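Local structure of xylanase and alpha-amylase inhibitor protein (Scadoxus multiflorus, 3MU7) at residues 121-130 against 153-164; 82-93 against 131-140. The protein inhibits xylanase and alpha-amylase and has a TIM-barrel fold of the glycosyl hydrolase family 18 type. One frame throughout, in Å; residues are numbered along the deposited sequence.

Both contacts belong to one side of the TIM barrel, contact 1 in the inner sheet and the loops following its strands, contact 2 in the outer helical layer, with centres about 14 Å apart. Along the chain their segments alternate: 82-93, 121-130, 131-140, 153-164. Strand 120-125, helix 133-144 and strand 151-154 make a beta-alpha-beta unit whose two strands pair in contact 1, while residues 126-132 lead from strand to helix. The layers meet where Phe123 CZ lies 3.7 Å from Leu136 CD2 and Ile125 CD1 lies 3.5 Å from Tyr133 CE2. Helix 133-144 thus packs inward on the barrel sheet and laterally, in contact 2, on the preceding helix 86-101.

Contact 1: 121-130 against 153-164; sequences IDFHIEHGGP and TAAPQCVYPDPN
Thr153 lies beside Asp122 on a parallel strand pair: Thr153 N donates to Ile121 O (2.9 Å), Phe123 N to Thr153 O (2.8 Å). Set between the backbone N and the carbonyl carbon (chi1 63°), Thr153 OG1 gives a 2.8 Å bond to the anti lone pair of Asp122 OD1. Trp178 joins at OD1, Tyr8 and Ser73 at OD2, so four partners fix this buried carboxylate. Ala154 turns its methyl to the opposite face, with Phe123. Ala155 N continues the ladder to Phe123 O (3.0 Å), its CB rests 3.5 Å from His124 ND1, which Tyr8 binds, and water 1 links its O to Ile125 O. Gln157, extended, crosses Glu126 at about a right angle, amide and carboxylate planes 72° apart. With an alanine here the extended chain is gone, which would probably open a gap beside the Glu126 carboxylate, whose OE1 Gln180 holds. Asp162 OD2 accepts from Gln157 N (2.9 Å). Asn164 sets CB 3.4 Å from Ile125 O, and its OD1 accepts a weak bond from Gly129 N. These are neighbouring strands at a TIM-barrel mouth; Asp122, His124 and Glu126 occupy the family 18 DxDxE positions, histidine replacing the middle acid.

Contact 2: 82-93 against 131-140; sequences SLDSRNDANDLA and SQYQLLANIL. With PEG (di(hydroxyethyl)ether), chain D; PEG (di(hydroxyethyl)ether), chain C.
Two neighbouring helices of the TIM-barrel outer layer pack here through the small residues Ala89 and Ala93, against which Leu135, Leu136, Ile139 and Leu140 of helix 133-140 pack. The helix segments run at 35° to each other, their axes approaching to 8.4 Å. Leu136, with CG turned away from its backbone N (chi1 174°), places CD1 3.5 Å from Ala89 O and spreads CD2 against Leu92 CD2. Ala93 CB is met by Ile139 CG2 at 3.5 Å, while Ile139 CD1 extends over the backbone of Asn90. Leu135 touches Ala89 CB and sends CD2 over the centre of one face of the Arg86 guanidinium, 3.6 Å above its plane. A bend at chi3 (56°) brings that arginine round. At the edge of the group NH1 donates to water 4, which in turn donates to Gln132 OE1, and to a di(hydroxyethyl)ether probably left from crystallisation; a second one receives the backbone N-H groups of Arg86 and Asn87 at the helix start.

The approaches to the two helices are tied as well. Gln132 N, at the N-cap position, donates to Leu83 O (3.0 Å). Leu83 lies over one face of the Tyr133 ring, its CB 4.0 Å from the centroid in a CH-pi contact. Water 2 accepts from Leu83 N and donates to Ser131 OG (2.6 Å). Ser85 OG caps helix 86-93 by accepting from Asp88 N. Farther in, Ala137 and Leu140 touch Phe123 of strand 120-125, Leu92 and Tyr133 meet Phe38, and helix 166-170 packs against Tyr133 and Ala137 through Val168.

Contact 1: 121-130 against 153-164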
loop_
_atom_site.group_PDB
_atom_site.type_symbol
_atom_site.label_atom_id
_atom_site.label_comp_id
_atom_site.label_asym_id
_atom_site.label_seq_id
_atom_site.Cartn_x
_atom_site.Cartn_y
_atom_site.Cartn_z
ATOM N N ILE A 121 -6.014 4.128 4.722
ATOM C CA ILE A 121 -4.918 4.934 4.200
ATOM C C ILE A 121 -3.620 4.157 4.298
ATOM O O ILE A 121 -3.308 3.586 5.347
ATOM C CB ILE A 121 -4.768 6.269 4.993
ATOM C CG1 ILE A 121 -6.071 7.090 5.000
ATOM C CG2 ILE A 121 -3.566 7.080 4.489
ATOM C CD1 ILE A 121 -6.554 7.537 3.632
ATOM N N ASP A 122 -2.871 4.168 3.202
ATOM C CA ASP A 122 -1.575 3.510 3.108
ATOM C C ASP A 122 -0.460 4.554 3.108
ATOM O O ASP A 122 -0.467 5.481 2.297
ATOM C CB ASP A 122 -1.539 2.690 1.818
ATOM C CG ASP A 122 -0.199 2.052 1.557
ATOM O OD1 ASP A 122 0.219 1.193 2.362
ATOM O OD2 ASP A 122 0.422 2.387 0.527
ATOM N N PHE A 123 0.495 4.403 4.023
ATOM C CA PHE A 123 1.637 5.322 4.143
ATOM C C PHE A 123 2.777 4.794 3.272
ATOM O O PHE A 123 3.547 3.919 3.699
ATOM C CB PHE A 123 2.136 5.385 5.593
ATOM C CG PHE A 123 1.318 6.251 6.526
ATOM C CD1 PHE A 123 1.967 7.118 7.400
ATOM C CD2 PHE A 123 -0.075 6.182 6.566
ATOM C CE1 PHE A 123 1.247 7.903 8.309
ATOM C CE2 PHE A 123 -0.801 6.970 7.468
ATOM C CZ PHE A 123 -0.135 7.832 8.339
ATOM N N HIS A 124 2.902 5.314 2.059
ATOM C CA HIS A 124 3.999 4.928 1.154
ATOM C C HIS A 124 5.018 6.076 1.131
ATOM O O HIS A 124 5.301 6.683 0.093
ATOM C CB HIS A 124 3.442 4.616 -0.243
ATOM C CG HIS A 124 4.398 3.903 -1.158
ATOM N ND1 HIS A 124 4.161 2.623 -1.611
ATOM C CD2 HIS A 124 5.568 4.291 -1.724
ATOM C CE1 HIS A 124 5.145 2.252 -2.412
ATOM N NE2 HIS A 124 6.010 3.244 -2.499
ATOM N N ILE A 125 5.569 6.366 2.305
ATOM C CA ILE A 125 6.469 7.500 2.492
ATOM C C ILE A 125 7.886 7.067 2.168
ATOM O O ILE A 125 8.484 6.270 2.896
ATOM C CB ILE A 125 6.367 8.068 3.928
ATOM C CG1 ILE A 125 4.906 8.395 4.294
ATOM C CG2 ILE A 125 7.295 9.268 4.103
ATOM C CD1 ILE A 125 4.153 9.275 3.285
ATOM N N GLU A 126 8.413 7.608 1.073
ATOM C CA GLU A 126 9.678 7.159 0.513
ATOM C C GLU A 126 10.815 8.159 0.719
ATOM O O GLU A 126 11.964 7.858 0.407
ATOM C CB GLU A 126 9.491 6.826 -0.974
ATOM C CG GLU A 126 10.617 5.998 -1.597
ATOM C CD GLU A 126 10.700 4.545 -1.062
ATOM O OE1 GLU A 126 9.674 3.797 -1.160
ATOM O OE2 GLU A 126 11.758 4.174 -0.592
ATOM N N HIS A 127 10.517 9.342 1.236
ATOM C CA HIS A 127 11.513 10.363 1.538
ATOM C C HIS A 127 10.967 11.270 2.613
ATOM O O HIS A 127 9.798 11.371 2.809
ATOM C CB HIS A 127 11.881 11.169 0.275
ATOM C CG HIS A 127 10.761 12.012 -0.239
ATOM N ND1 HIS A 127 10.080 11.729 -1.385
ATOM C CD2 HIS A 127 10.208 13.131 0.258
ATOM C CE1 HIS A 127 9.177 12.660 -1.595
ATOM N NE2 HIS A 127 9.197 13.493 -0.586
ATOM N N GLY A 128 11.879 11.990 3.220
ATOM C CA GLY A 128 11.534 13.053 4.132
ATOM C C GLY A 128 11.468 12.695 5.592
ATOM O O GLY A 128 12.070 13.428 6.435
ATOM N N GLY A 129 10.790 11.564 5.877
ATOM C CA GLY A 129 10.289 11.254 7.236
ATOM C C GLY A 129 11.446 10.922 8.094
ATOM O O GLY A 129 12.520 10.795 7.559
ATOM N N PRO A 130 11.253 10.884 9.389
ATOM C CA PRO A 130 9.997 10.493 10.034
ATOM C C PRO A 130 9.130 11.776 10.168
ATOM O O PRO A 130 7.912 11.685 10.357
ATOM C CB PRO A 130 10.444 10.033 11.430
ATOM C CG PRO A 130 11.778 10.612 11.632
ATOM C CD PRO A 130 12.402 10.623 10.281
ATOM N N THR A 153 -2.149 1.381 6.906
ATOM C CA THR A 153 -1.101 0.470 6.454
ATOM C C THR A 153 0.142 1.256 6.089
ATOM O O THR A 153 0.085 2.477 5.955
ATOM C CB THR A 153 -1.566 -0.379 5.251
ATOM O OG1 THR A 153 -1.838 0.475 4.139
ATOM C CG2 THR A 153 -2.829 -1.164 5.578
ATOM N N ALA A 154 1.272 0.563 5.955
ATOM C CA ALA A 154 2.526 1.211 5.574
ATOM C C ALA A 154 3.307 0.355 4.587
ATOM O O ALA A 154 3.193 -0.878 4.584
ATOM C CB ALA A 154 3.379 1.519 6.802
ATOM N N ALA A 155 4.125 1.024 3.772
ATOM C CA ALA A 155 4.918 0.379 2.732
ATOM C C ALA A 155 6.394 0.758 2.882
ATOM O O ALA A 155 6.940 1.490 2.053
ATOM C CB ALA A 155 4.408 0.775 1.354
ATOM N N PRO A 156 7.050 0.270 3.948
ATOM C CA PRO A 156 8.462 0.591 4.133
ATOM C C PRO A 156 9.351 -0.103 3.099
ATOM O O PRO A 156 8.950 -1.091 2.464
ATOM C CB PRO A 156 8.752 0.032 5.528
ATOM C CG PRO A 156 7.813 -1.131 5.649
ATOM C CD PRO A 156 6.551 -0.639 5.000
ATOM N N GLN A 157 10.562 0.421 2.950
ATOM C CA GLN A 157 11.622 -0.291 2.256
ATOM C C GLN A 157 12.116 -1.444 3.136
ATOM O O GLN A 157 11.708 -1.566 4.298
ATOM C CB GLN A 157 12.741 0.677 1.888
ATOM C CG GLN A 157 12.347 1.651 0.803
ATOM C CD GLN A 157 13.480 2.589 0.461
ATOM O OE1 GLN A 157 14.300 2.297 -0.413
ATOM N NE2 GLN A 157 13.531 3.729 1.144
ATOM N N CYS A 158 12.978 -2.307 2.598
ATOM C CA CYS A 158 13.232 -3.579 3.277
ATOM C C CYS A 158 14.358 -3.631 4.311
ATOM O O CYS A 158 14.582 -4.673 4.913
ATOM C CB CYS A 158 13.326 -4.755 2.293
ATOM S SG CYS A 158 14.507 -4.637 0.948
ATOM N N VAL A 159 15.042 -2.515 4.536
ATOM C CA VAL A 159 16.048 -2.482 5.603
ATOM C C VAL A 159 15.369 -2.072 6.907
ATOM O O VAL A 159 14.777 -0.993 7.001
ATOM C CB VAL A 159 17.233 -1.551 5.296
ATOM C CG1 VAL A 159 18.287 -1.686 6.382
ATOM C CG2 VAL A 159 17.852 -1.879 3.943
ATOM N N TYR A 160 15.439 -2.948 7.902
ATOM C CA TYR A 160 14.813 -2.701 9.190
ATOM C C TYR A 160 15.788 -1.997 10.151
ATOM O O TYR A 160 16.921 -2.460 10.320
ATOM C CB TYR A 160 14.350 -4.021 9.821
ATOM C CG TYR A 160 13.527 -3.762 11.050
ATOM C CD1 TYR A 160 12.143 -3.639 10.969
ATOM C CD2 TYR A 160 14.136 -3.570 12.293
ATOM C CE1 TYR A 160 11.386 -3.358 12.091
ATOM C CE2 TYR A 160 13.391 -3.288 13.414
ATOM C CZ TYR A 160 12.016 -3.177 13.307
ATOM O OH TYR A 160 11.261 -2.897 14.420
ATOM N N PRO A 161 15.365 -0.906 10.823
ATOM C CA PRO A 161 14.080 -0.209 10.731
ATOM C C PRO A 161 14.104 0.800 9.593
ATOM O O PRO A 161 15.163 1.334 9.249
ATOM C CB PRO A 161 13.978 0.506 12.078
ATOM C CG PRO A 161 15.401 0.787 12.461
ATOM C CD PRO A 161 16.220 -0.344 11.893
ATOM N N ASP A 162 12.940 1.057 9.008
ATOM C CA ASP A 162 12.855 1.941 7.861
ATOM C C ASP A 162 13.170 3.398 8.239
ATOM O O ASP A 162 12.677 3.892 9.231
ATOM C CB ASP A 162 11.465 1.835 7.247
ATOM C CG ASP A 162 11.335 2.634 5.985
ATOM O OD1 ASP A 162 10.865 3.784 6.068
ATOM O OD2 ASP A 162 11.760 2.129 4.925
ATOM N N PRO A 163 13.988 4.091 7.428
ATOM C CA PRO A 163 14.346 5.471 7.788
ATOM C C PRO A 163 13.177 6.450 7.790
ATOM O O PRO A 163 13.174 7.395 8.576
ATOM C CB PRO A 163 15.362 5.868 6.707
ATOM C CG PRO A 163 15.159 4.908 5.615
ATOM C CD PRO A 163 14.732 3.627 6.245
ATOM N N ASN A 164 12.198 6.238 6.917
ATOM C CA ASN A 164 11.045 7.137 6.844
ATOM C C ASN A 164 9.914 6.777 7.785
ATOM O O ASN A 164 9.257 7.659 8.330
ATOM C CB ASN A 164 10.537 7.223 5.410
ATOM C CG ASN A 164 11.582 7.769 4.480
ATOM O OD1 ASN A 164 11.992 8.919 4.612
ATOM N ND2 ASN A 164 12.060 6.939 3.570
HETATM O O HOH W 1 8.893 3.640 2.034
#

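Contact 2: 82-93 against 131-140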
loop_
_atom_site.group_PDB
_atom_site.type_symbol
_atom_site.label_atom_id
_atom_site.label_comp_id
_atom_site.label_asym_id
_atom_site.label_seq_id
_atom_site.Cartn_x
_atom_site.Cartn_y
_atom_site.Cartn_z
ATOM N N SER A 82 5.725 16.435 1.657
ATOM C CA SER A 82 6.497 16.553 2.878
ATOM C C SER A 82 5.526 16.847 3.994
ATOM O O SER A 82 4.381 17.221 3.754
ATOM C CB SER A 82 7.538 17.668 2.768
ATOM O OG SER A 82 6.915 18.922 2.615
ATOM N N LEU A 83 5.995 16.674 5.219
ATOM C CA LEU A 83 5.141 16.817 6.363
ATOM C C LEU A 83 5.980 17.290 7.533
ATOM O O LEU A 83 6.048 16.641 8.578
ATOM C CB LEU A 83 4.470 15.474 6.657
ATOM C CG LEU A 83 3.110 15.643 7.318
ATOM C CD1 LEU A 83 2.041 16.017 6.307
ATOM C CD2 LEU A 83 2.747 14.379 8.063
ATOM N N ASP A 84 6.612 18.439 7.342
ATOM C CA ASP A 84 7.565 18.978 8.310
ATOM C C ASP A 84 6.934 19.632 9.547
ATOM O O ASP A 84 7.524 19.567 10.626
ATOM C CB ASP A 84 8.542 19.946 7.628
ATOM C CG ASP A 84 9.446 19.258 6.612
ATOM O OD1 ASP A 84 9.884 18.114 6.860
ATOM O OD2 ASP A 84 9.729 19.874 5.564
ATOM N N SER A 85 5.767 20.268 9.411
ATOM C CA SER A 85 5.149 20.947 10.565
ATOM C C SER A 85 4.001 20.151 11.178
ATOM O O SER A 85 3.373 19.331 10.507
ATOM C CB SER A 85 4.666 22.359 10.208
ATOM O OG SER A 85 3.413 22.334 9.540
ATOM N N ARG A 86 3.719 20.411 12.450
ATOM C CA ARG A 86 2.578 19.796 13.118
ATOM C C ARG A 86 1.279 20.170 12.424
ATOM O O ARG A 86 0.388 19.333 12.272
ATOM C CB ARG A 86 2.524 20.193 14.592
ATOM C CG ARG A 86 3.632 19.581 15.433
ATOM C CD ARG A 86 3.510 19.967 16.904
ATOM N NE ARG A 86 2.210 19.606 17.470
ATOM C CZ ARG A 86 1.934 18.443 18.058
ATOM N NH1 ARG A 86 2.862 17.503 18.169
ATOM N NH2 ARG A 86 0.718 18.220 18.535
ATOM N N ASN A 87 1.185 21.418 11.971
ATOM C CA ASN A 87 0.015 21.874 11.231
ATOM C C ASN A 87 -0.196 21.083 9.937
ATOM O O ASN A 87 -1.332 20.741 9.607
ATOM C CB ASN A 87 0.069 23.378 10.948
ATOM C CG ASN A 87 -1.231 23.902 10.389
ATOM O OD1 ASN A 87 -2.261 23.900 11.068
ATOM N ND2 ASN A 87 -1.198 24.335 9.139
ATOM N N ASP A 88 0.890 20.785 9.222
ATOM C CA ASP A 88 0.815 19.932 8.027
ATOM C C ASP A 88 0.161 18.584 8.340
ATOM O O ASP A 88 -0.679 18.103 7.572
ATOM C CB ASP A 88 2.204 19.683 7.423
ATOM C CG ASP A 88 2.749 20.874 6.642
ATOM O OD1 ASP A 88 2.023 21.856 6.399
ATOM O OD2 ASP A 88 3.933 20.807 6.256
ATOM N N ALA A 89 0.547 17.979 9.465
ATOM C CA ALA A 89 0.001 16.688 9.866
ATOM C C ALA A 89 -1.491 16.779 10.171
ATOM O O ALA A 89 -2.272 15.951 9.702
ATOM C CB ALA A 89 0.766 16.125 11.057
ATOM N N ASN A 90 -1.884 17.785 10.953
ATOM C CA ASN A 90 -3.294 18.050 11.249
ATOM C C ASN A 90 -4.086 18.225 9.955
ATOM O O ASN A 90 -5.129 17.612 9.753
ATOM C CB ASN A 90 -3.383 19.324 12.111
ATOM C CG ASN A 90 -4.810 19.667 12.594
ATOM O OD1 ASN A 90 -5.626 18.784 12.925
ATOM N ND2 ASN A 90 -5.058 20.975 12.772
ATOM N N ASP A 91 -3.565 19.070 9.072
ATOM C CA ASP A 91 -4.238 19.397 7.825
ATOM C C ASP A 91 -4.457 18.170 6.961
ATOM O O ASP A 91 -5.548 17.952 6.435
ATOM C CB ASP A 91 -3.436 20.434 7.038
ATOM C CG ASP A 91 -3.379 21.778 7.726
ATOM O OD1 ASP A 91 -4.168 22.011 8.663
ATOM O OD2 ASP A 91 -2.524 22.590 7.322
ATOM N N LEU A 92 -3.413 17.368 6.803
ATOM C CA LEU A 92 -3.543 16.174 5.995
ATOM C C LEU A 92 -4.499 15.165 6.633
ATOM O O LEU A 92 -5.319 14.572 5.938
ATOM C CB LEU A 92 -2.178 15.546 5.710
ATOM C CG LEU A 92 -2.178 14.348 4.746
ATOM C CD1 LEU A 92 -2.818 14.700 3.399
ATOM C CD2 LEU A 92 -0.761 13.826 4.539
ATOM N N ALA A 93 -4.418 14.987 7.955
ATOM C CA ALA A 93 -5.322 14.069 8.645
ATOM C C ALA A 93 -6.785 14.445 8.433
ATOM O O ALA A 93 -7.609 13.602 8.092
ATOM C CB ALA A 93 -5.002 13.999 10.126
ATOM N N SER A 131 9.751 12.967 10.074
ATOM C CA SER A 131 9.034 14.239 9.971
ATOM C C SER A 131 7.950 14.298 11.075
ATOM O O SER A 131 8.162 14.045 12.196
ATOM C CB SER A 131 8.336 14.342 8.521
ATOM O OG SER A 131 9.333 14.082 7.535
ATOM N N GLN A 132 6.756 14.595 10.619
ATOM C CA GLN A 132 5.579 14.597 11.495
ATOM C C GLN A 132 4.602 13.467 11.163
ATOM O O GLN A 132 3.410 13.544 11.478
ATOM C CB GLN A 132 4.880 15.961 11.496
ATOM C CG GLN A 132 5.737 17.092 12.072
ATOM C CD GLN A 132 5.918 17.020 13.589
ATOM O OE1 GLN A 132 5.238 16.269 14.282
ATOM N NE2 GLN A 132 6.830 17.837 14.110
ATOM N N TYR A 133 5.111 12.410 10.539
ATOM C CA TYR A 133 4.260 11.270 10.190
ATOM C C TYR A 133 3.695 10.527 11.404
ATOM O O TYR A 133 2.596 9.977 11.323
ATOM C CB TYR A 133 4.961 10.320 9.212
ATOM C CG TYR A 133 5.112 10.941 7.846
ATOM C CD1 TYR A 133 6.345 11.399 7.399
ATOM C CD2 TYR A 133 4.007 11.088 7.009
ATOM C CE1 TYR A 133 6.472 11.996 6.142
ATOM C CE2 TYR A 133 4.120 11.686 5.766
ATOM C CZ TYR A 133 5.352 12.121 5.338
ATOM O OH TYR A 133 5.449 12.701 4.097
ATOM N N GLN A 134 4.418 10.535 12.526
ATOM C CA GLN A 134 3.872 9.974 13.757
ATOM C C GLN A 134 2.616 10.734 14.194
ATOM O O GLN A 134 1.611 10.119 14.532
ATOM C CB GLN A 134 4.921 9.929 14.875
ATOM C CG GLN A 134 4.396 9.401 16.212
ATOM C CD GLN A 134 4.068 7.916 16.207
ATOM O OE1 GLN A 134 4.314 7.203 15.237
ATOM N NE2 GLN A 134 3.508 7.443 17.304
ATOM N N LEU A 135 2.671 12.063 14.179
ATOM C CA LEU A 135 1.494 12.866 14.505
ATOM C C LEU A 135 0.339 12.621 13.525
ATOM O O LEU A 135 -0.807 12.512 13.939
ATOM C CB LEU A 135 1.841 14.356 14.576
ATOM C CG LEU A 135 0.700 15.321 14.931
ATOM C CD1 LEU A 135 0.053 15.000 16.276
ATOM C CD2 LEU A 135 1.195 16.754 14.909
ATOM N N LEU A 136 0.648 12.529 12.232
ATOM C CA LEU A 136 -0.374 12.212 11.243
ATOM C C LEU A 136 -1.057 10.887 11.582
ATOM O O LEU A 136 -2.288 10.804 11.601
ATOM C CB LEU A 136 0.231 12.142 9.844
ATOM C CG LEU A 136 -0.717 11.674 8.734
ATOM C CD1 LEU A 136 -1.855 12.665 8.519
ATOM C CD2 LEU A 136 0.047 11.465 7.448
ATOM N N ALA A 137 -0.256 9.857 11.850
ATOM C CA ALA A 137 -0.801 8.564 12.242
ATOM C C ALA A 137 -1.607 8.668 13.536
ATOM O O ALA A 137 -2.664 8.060 13.647
ATOM C CB ALA A 137 0.300 7.526 12.373
ATOM N N ASN A 138 -1.115 9.442 14.503
ATOM C CA ASN A 138 -1.840 9.623 15.764
ATOM C C ASN A 138 -3.224 10.217 15.556
ATOM O O ASN A 138 -4.195 9.777 16.164
ATOM C CB ASN A 138 -1.056 10.508 16.736
ATOM C CG ASN A 138 0.130 9.817 17.352
ATOM O OD1 ASN A 138 0.269 8.601 17.306
ATOM N ND2 ASN A 138 0.989 10.606 17.956
ATOM N N ILE A 139 -3.309 11.225 14.700
ATOM C CA ILE A 139 -4.584 11.883 14.465
ATOM C C ILE A 139 -5.535 10.978 13.673
ATOM O O ILE A 139 -6.702 10.838 14.033
ATOM C CB ILE A 139 -4.418 13.272 13.808
ATOM C CG1 ILE A 139 -3.534 14.172 14.684
ATOM C CG2 ILE A 139 -5.783 13.916 13.577
ATOM C CD1 ILE A 139 -3.147 15.488 14.040
ATOM N N LEU A 140 -5.032 10.333 12.626
ATOM C CA LEU A 140 -5.853 9.372 11.896
ATOM C C LEU A 140 -6.316 8.226 12.800
ATOM O O LEU A 140 -7.473 7.817 12.742
ATOM C CB LEU A 140 -5.114 8.824 10.682
ATOM C CG LEU A 140 -4.909 9.799 9.524
ATOM C CD1 LEU A 140 -3.959 9.197 8.515
ATOM C CD2 LEU A 140 -6.225 10.167 8.855
HETATM C C1 PEG D . 3.810 24.199 13.785
HETATM O O1 PEG D . 2.719 23.702 12.999
HETATM C C2 PEG D . 4.470 23.055 14.561
HETATM O O2 PEG D . 5.418 22.309 13.774
HETATM C C1 PEG C . 2.619 13.988 18.673
HETATM O O1 PEG C . 2.921 14.804 19.740
HETATM C C2 PEG C . 3.637 12.912 18.585
HETATM O O2 PEG C . 4.278 13.263 17.454
HETATM O O HOH W 2 8.576 15.280 5.311
HETATM O O HOH W 3 12.139 15.997 6.874
HETATM O O HOH W 4 5.250 16.839 16.970
#